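Local atomic coordinates of aminopeptidase YwaD (Bacillus subtilis, PDB entry 6HC6), a protein that catalyses the zinc-dependent release of N-terminal amino acids, such as leucine, arginine and lysine, from peptides. Residues Glu310-Leu313 with Lys314-Glu317; Gly342-Asn345 with Tyr346-Ser350. All blocks are in the same frame, centred on the assembly; numbering follows the deposited sequence.

Interaction 1 of 2, residues Glu310-Leu313 with Lys314-Glu317; sequences EKEL and KRSE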
loop_
_atom_site.group_PDB
_atom_site.type_symbol
_atom_site.label_atom_id
_atom_site.label_comp_id
_atom_site.label_asym_id
_atom_site.label_seq_id
_atom_site.Cartn_x
_atom_site.Cartn_y
_atom_site.Cartn_z
ATOM N N GLU A 310 -23.866 2.919 -10.534
ATOM C CA GLU A 310 -24.751 2.069 -9.744
ATOM C C GLU A 310 -25.020 0.753 -10.463
ATOM O O GLU A 310 -25.123 -0.302 -9.827
ATOM C CB GLU A 310 -26.065 2.803 -9.441
ATOM C CG GLU A 310 -25.889 4.107 -8.668
ATOM C CD GLU A 310 -27.140 4.980 -8.687
ATOM O OE1 GLU A 310 -28.240 4.459 -8.394
ATOM O OE2 GLU A 310 -27.024 6.189 -8.994
ATOM N N LYS A 311 -25.120 0.798 -11.796
ATOM C CA LYS A 311 -25.311 -0.415 -12.588
ATOM C C LYS A 311 -24.157 -1.388 -12.391
ATOM O O LYS A 311 -24.368 -2.586 -12.169
ATOM C CB LYS A 311 -25.435 -0.047 -14.063
ATOM C CG LYS A 311 -26.839 -0.113 -14.622
ATOM C CD LYS A 311 -26.882 0.554 -15.981
ATOM C CE LYS A 311 -27.774 -0.201 -16.940
ATOM N NZ LYS A 311 -27.739 0.390 -18.310
ATOM N N GLU A 312 -22.925 -0.886 -12.496
ATOM C CA GLU A 312 -21.747 -1.729 -12.301
ATOM C C GLU A 312 -21.676 -2.277 -10.880
ATOM O O GLU A 312 -21.239 -3.416 -10.666
ATOM C CB GLU A 312 -20.478 -0.941 -12.610
ATOM C CG GLU A 312 -20.256 -0.608 -14.072
ATOM C CD GLU A 312 -19.085 0.336 -14.248
ATOM O OE1 GLU A 312 -18.053 -0.087 -14.810
ATOM O OE2 GLU A 312 -19.198 1.502 -13.804
ATOM N N LEU A 313 -22.053 -1.465 -9.890
ATOM C CA LEU A 313 -22.045 -1.945 -8.513
ATOM C C LEU A 313 -23.001 -3.115 -8.338
ATOM O O LEU A 313 -22.666 -4.107 -7.682
ATOM C CB LEU A 313 -22.404 -0.808 -7.550
ATOM C CG LEU A 313 -21.362 0.307 -7.427
ATOM C CD1 LEU A 313 -21.884 1.430 -6.541
ATOM C CD2 LEU A 313 -20.054 -0.254 -6.875
ATOM N N LYS A 314 -24.203 -3.016 -8.912
ATOM C CA LYS A 314 -25.145 -4.128 -8.819
ATOM C C LYS A 314 -24.592 -5.384 -9.481
ATOM O O LYS A 314 -24.837 -6.498 -9.005
ATOM C CB LYS A 314 -26.485 -3.741 -9.437
ATOM C CG LYS A 314 -27.146 -2.560 -8.753
ATOM C CD LYS A 314 -27.078 -2.688 -7.237
ATOM C CE LYS A 314 -27.308 -1.346 -6.558
ATOM N NZ LYS A 314 -26.162 -0.412 -6.754
ATOM N N ARG A 315 -23.838 -5.229 -10.578
ATOM C CA ARG A 315 -23.254 -6.379 -11.262
ATOM C C ARG A 315 -21.986 -6.886 -10.591
ATOM O O ARG A 315 -21.499 -7.955 -10.969
ATOM C CB ARG A 315 -22.898 -6.059 -12.725
ATOM C CG ARG A 315 -23.968 -5.468 -13.586
ATOM C CD ARG A 315 -23.556 -5.591 -15.054
ATOM N NE ARG A 315 -22.698 -4.512 -15.554
ATOM C CZ ARG A 315 -21.537 -4.694 -16.185
ATOM N NH1 ARG A 315 -21.057 -5.911 -16.373
ATOM N NH2 ARG A 315 -20.841 -3.651 -16.622
ATOM N N SER A 316 -21.429 -6.145 -9.632
ATOM C CA SER A 316 -20.119 -6.480 -9.089
ATOM C C SER A 316 -20.220 -7.672 -8.152
ATOM O O SER A 316 -20.993 -7.650 -7.190
ATOM C CB SER A 316 -19.536 -5.287 -8.346
ATOM O OG SER A 316 -19.227 -4.233 -9.241
ATOM N N GLU A 317 -19.423 -8.705 -8.419
ATOM C CA GLU A 317 -19.555 -9.964 -7.701
ATOM C C GLU A 317 -18.474 -10.169 -6.655
ATOM O O GLU A 317 -18.786 -10.439 -5.490
ATOM C CB GLU A 317 -19.540 -11.136 -8.688
ATOM C CG GLU A 317 -19.701 -12.494 -8.031
ATOM C CD GLU A 317 -19.731 -13.610 -9.049
ATOM O OE1 GLU A 317 -20.535 -13.518 -9.990
ATOM O OE2 GLU A 317 -18.929 -14.559 -8.924
#

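Interaction 2 of 2, residues Gly342-Asn345 with Tyr346-Ser350; sequences GQSN and YVWES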
loop_
_atom_site.group_PDB
_atom_site.type_symbol
_atom_site.label_atom_id
_atom_site.label_comp_id
_atom_site.label_asym_id
_atom_site.label_seq_id
_atom_site.Cartn_x
_atom_site.Cartn_y
_atom_site.Cartn_z
ATOM N N GLY A 342 -13.403 -10.106 8.878
ATOM C CA GLY A 342 -12.985 -11.427 9.296
ATOM C C GLY A 342 -13.973 -12.525 8.986
ATOM O O GLY A 342 -13.739 -13.674 9.375
ATOM N N GLN A 343 -15.069 -12.209 8.311
ATOM C CA GLN A 343 -16.107 -13.178 8.013
ATOM C C GLN A 343 -15.903 -13.774 6.630
ATOM O O GLN A 343 -15.265 -13.181 5.756
ATOM C CB GLN A 343 -17.489 -12.527 8.087
ATOM C CG GLN A 343 -17.754 -11.790 9.379
ATOM C CD GLN A 343 -17.291 -12.574 10.594
ATOM O OE1 GLN A 343 -17.694 -13.722 10.798
ATOM N NE2 GLN A 343 -16.432 -11.959 11.407
ATOM N N SER A 344 -16.484 -14.954 6.435
ATOM C CA SER A 344 -16.462 -15.582 5.127
ATOM C C SER A 344 -17.201 -14.705 4.119
ATOM O O SER A 344 -18.058 -13.895 4.478
ATOM C CB SER A 344 -17.099 -16.970 5.211
ATOM O OG SER A 344 -17.204 -17.577 3.943
ATOM N N ASN A 345 -16.835 -14.845 2.850
ATOM C CA ASN A 345 -17.600 -14.259 1.754
ATOM C C ASN A 345 -17.275 -15.057 0.496
ATOM O O ASN A 345 -16.608 -16.095 0.560
ATOM C CB ASN A 345 -17.332 -12.750 1.617
ATOM C CG ASN A 345 -15.879 -12.427 1.321
ATOM O OD1 ASN A 345 -15.170 -13.231 0.725
ATOM N ND2 ASN A 345 -15.438 -11.230 1.727
ATOM N N TYR A 346 -17.749 -14.573 -0.654
ATOM C CA TYR A 346 -17.557 -15.322 -1.889
ATOM C C TYR A 346 -16.079 -15.567 -2.201
ATOM O O TYR A 346 -15.742 -16.612 -2.773
ATOM C CB TYR A 346 -18.237 -14.594 -3.048
ATOM C CG TYR A 346 -19.730 -14.831 -3.113
ATOM C CD1 TYR A 346 -20.314 -15.908 -2.458
ATOM C CD2 TYR A 346 -20.557 -13.978 -3.832
ATOM C CE1 TYR A 346 -21.690 -16.146 -2.531
ATOM C CE2 TYR A 346 -21.935 -14.205 -3.907
ATOM C CZ TYR A 346 -22.492 -15.285 -3.245
ATOM O OH TYR A 346 -23.853 -15.520 -3.311
ATOM N N VAL A 347 -15.189 -14.628 -1.843
ATOM C CA VAL A 347 -13.756 -14.825 -2.083
ATOM C C VAL A 347 -13.237 -15.999 -1.264
ATOM O O VAL A 347 -12.504 -16.864 -1.765
ATOM C CB VAL A 347 -12.957 -13.552 -1.750
ATOM C CG1 VAL A 347 -11.508 -13.732 -2.146
ATOM C CG2 VAL A 347 -13.546 -12.340 -2.404
ATOM N N TRP A 348 -13.584 -16.030 0.022
ATOM C CA TRP A 348 -13.156 -17.146 0.855
ATOM C C TRP A 348 -13.724 -18.467 0.342
ATOM O O TRP A 348 -12.998 -19.467 0.253
ATOM C CB TRP A 348 -13.562 -16.906 2.308
ATOM C CG TRP A 348 -13.247 -18.074 3.168
ATOM C CD1 TRP A 348 -14.137 -18.870 3.824
ATOM C CD2 TRP A 348 -11.946 -18.608 3.446
ATOM N NE1 TRP A 348 -13.473 -19.862 4.501
ATOM C CE2 TRP A 348 -12.126 -19.725 4.286
ATOM C CE3 TRP A 348 -10.646 -18.249 3.067
ATOM C CZ2 TRP A 348 -11.060 -20.489 4.752
ATOM C CZ3 TRP A 348 -9.581 -19.006 3.537
ATOM C CH2 TRP A 348 -9.799 -20.113 4.374
ATOM N N GLU A 349 -15.014 -18.491 -0.011
ATOM C CA GLU A 349 -15.621 -19.726 -0.504
ATOM C C GLU A 349 -14.844 -20.279 -1.688
ATOM O O GLU A 349 -14.490 -21.466 -1.716
ATOM C CB GLU A 349 -17.081 -19.483 -0.887
ATOM C CG GLU A 349 -17.988 -19.169 0.286
ATOM C CD GLU A 349 -19.434 -18.951 -0.139
ATOM O OE1 GLU A 349 -19.853 -19.550 -1.151
ATOM O OE2 GLU A 349 -20.151 -18.182 0.536
ATOM N N SER A 350 -14.544 -19.422 -2.669
ATOM C CA SER A 350 -13.829 -19.888 -3.852
ATOM C C SER A 350 -12.407 -20.307 -3.507
ATOM O O SER A 350 -11.878 -21.260 -4.092
ATOM C CB SER A 350 -13.821 -18.802 -4.919
ATOM O OG SER A 350 -15.103 -18.709 -5.518
HETATM O O HOH W 1 -19.798 -16.577 2.295
#

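Interaction 1 of 2, residues Glu310-Leu313 with Lys314-Glu317
K314 turns back over the preceding helical turn and grips the carbonyl of E310 twice. K314 N donates to E310 O at 3.0 Å, and K314 NZ to the same oxygen at 3.2 Å from the opposite face of the carbonyl plane. The chain can do this because it bends at chi2 (-45°) and again at chi4 (-71°), curling the ammonium round while CG lies against E310 O. K314 NZ stays 5.5 Å from E310 OE1, so the lysine serves the backbone and not the neighbouring carboxylate. R315 N continues the helical pattern with a bond to K311 O of 3.1 Å. The R315 side chain runs obliquely past E312, NH2 lying 4.0 Å from E312 CG; their terminal planes are only 21° apart, yet the charged atoms do not meet. Both charges are engaged elsewhere, E312 with R287 and S309 N, R315 with E285 and P242 O. At S316 the backbone N drops to a three-residue spacing, bonding to L313 O at 3.1 Å from above the carbonyl plane. S316 OG folds back to donate to E312 O at 2.6 Å, again from above that carbonyl's plane, and also meets the Y246 hydroxyl. Replacing the serine by alanine removes the hydroxyl, and E312 O would probably lose that donor and Y246 OH its partner. Amides and the K314 and S316 side chains thus share the carbonyls, and the i to i-3 bond of S316 N is common where a helix runs out, here leading into strand 316-322 of the M28 domain's mixed sheet.

Interaction 2 of 2, residues Gly342-Asn345 with Tyr346-Ser350
The N-cap of helix 346-358 is N345, which ends the loop after strand 334-339 and turns its amide back over the first helical turn. With CG set between the backbone N and the carbonyl carbon (chi1 61°), OD1 swings onto the N-H groups of the first turn. N345 OD1 accepts from W348 N at 3.3 Å in a fairly straight bond (N-H...O angle 162°), and weakly from V347 N at 2.9 Å, where the angle falls to 125°. On the other end of the amide, ND2 donates to S383 O of strand 382-389, which fixes the rotation of the group. The N345 backbone O starts the regular helical bonding, taking E349 N at 2.9 Å with the donor nearly on the line of the C=O bond, while E349 CG packs beside that oxygen. S344 places OG at the edge of the W348 indole, 3.3 Å from CD1 and near the ring plane; the indole reaches this position with CG anti to its own backbone N and extends on to L363 and L365. A water lies between S344 OG, at 3.2 Å, and E349 OE2. N345 thus accepts from two N-H groups, one weakly, and D382 OD2 from Y346 N; the partial negative charge on OD1, with that carboxylate, would be expected to suit the positive end of the helix dipole.

How the interactions relate
Both are surface contacts within the M28 peptidase domain, away from the zinc ions, their centres about 19 Å apart. Interaction 1 takes the chain out of a helix into strand 316-322; interaction 2 takes it from a loop into helix 346-358. Their chemistry is accordingly complementary: side chains donate to carbonyls at the C-terminal end in 310-317, whereas a side chain accepts from amides at the N-terminal end in 342-350. Interaction 2 reaches deeper, since buried V347 packs on V318 and F320 of the very strand that interaction 1 begins. The two also touch directly, E317 O lying 4.3 Å from Y346 CD2, as plain packing.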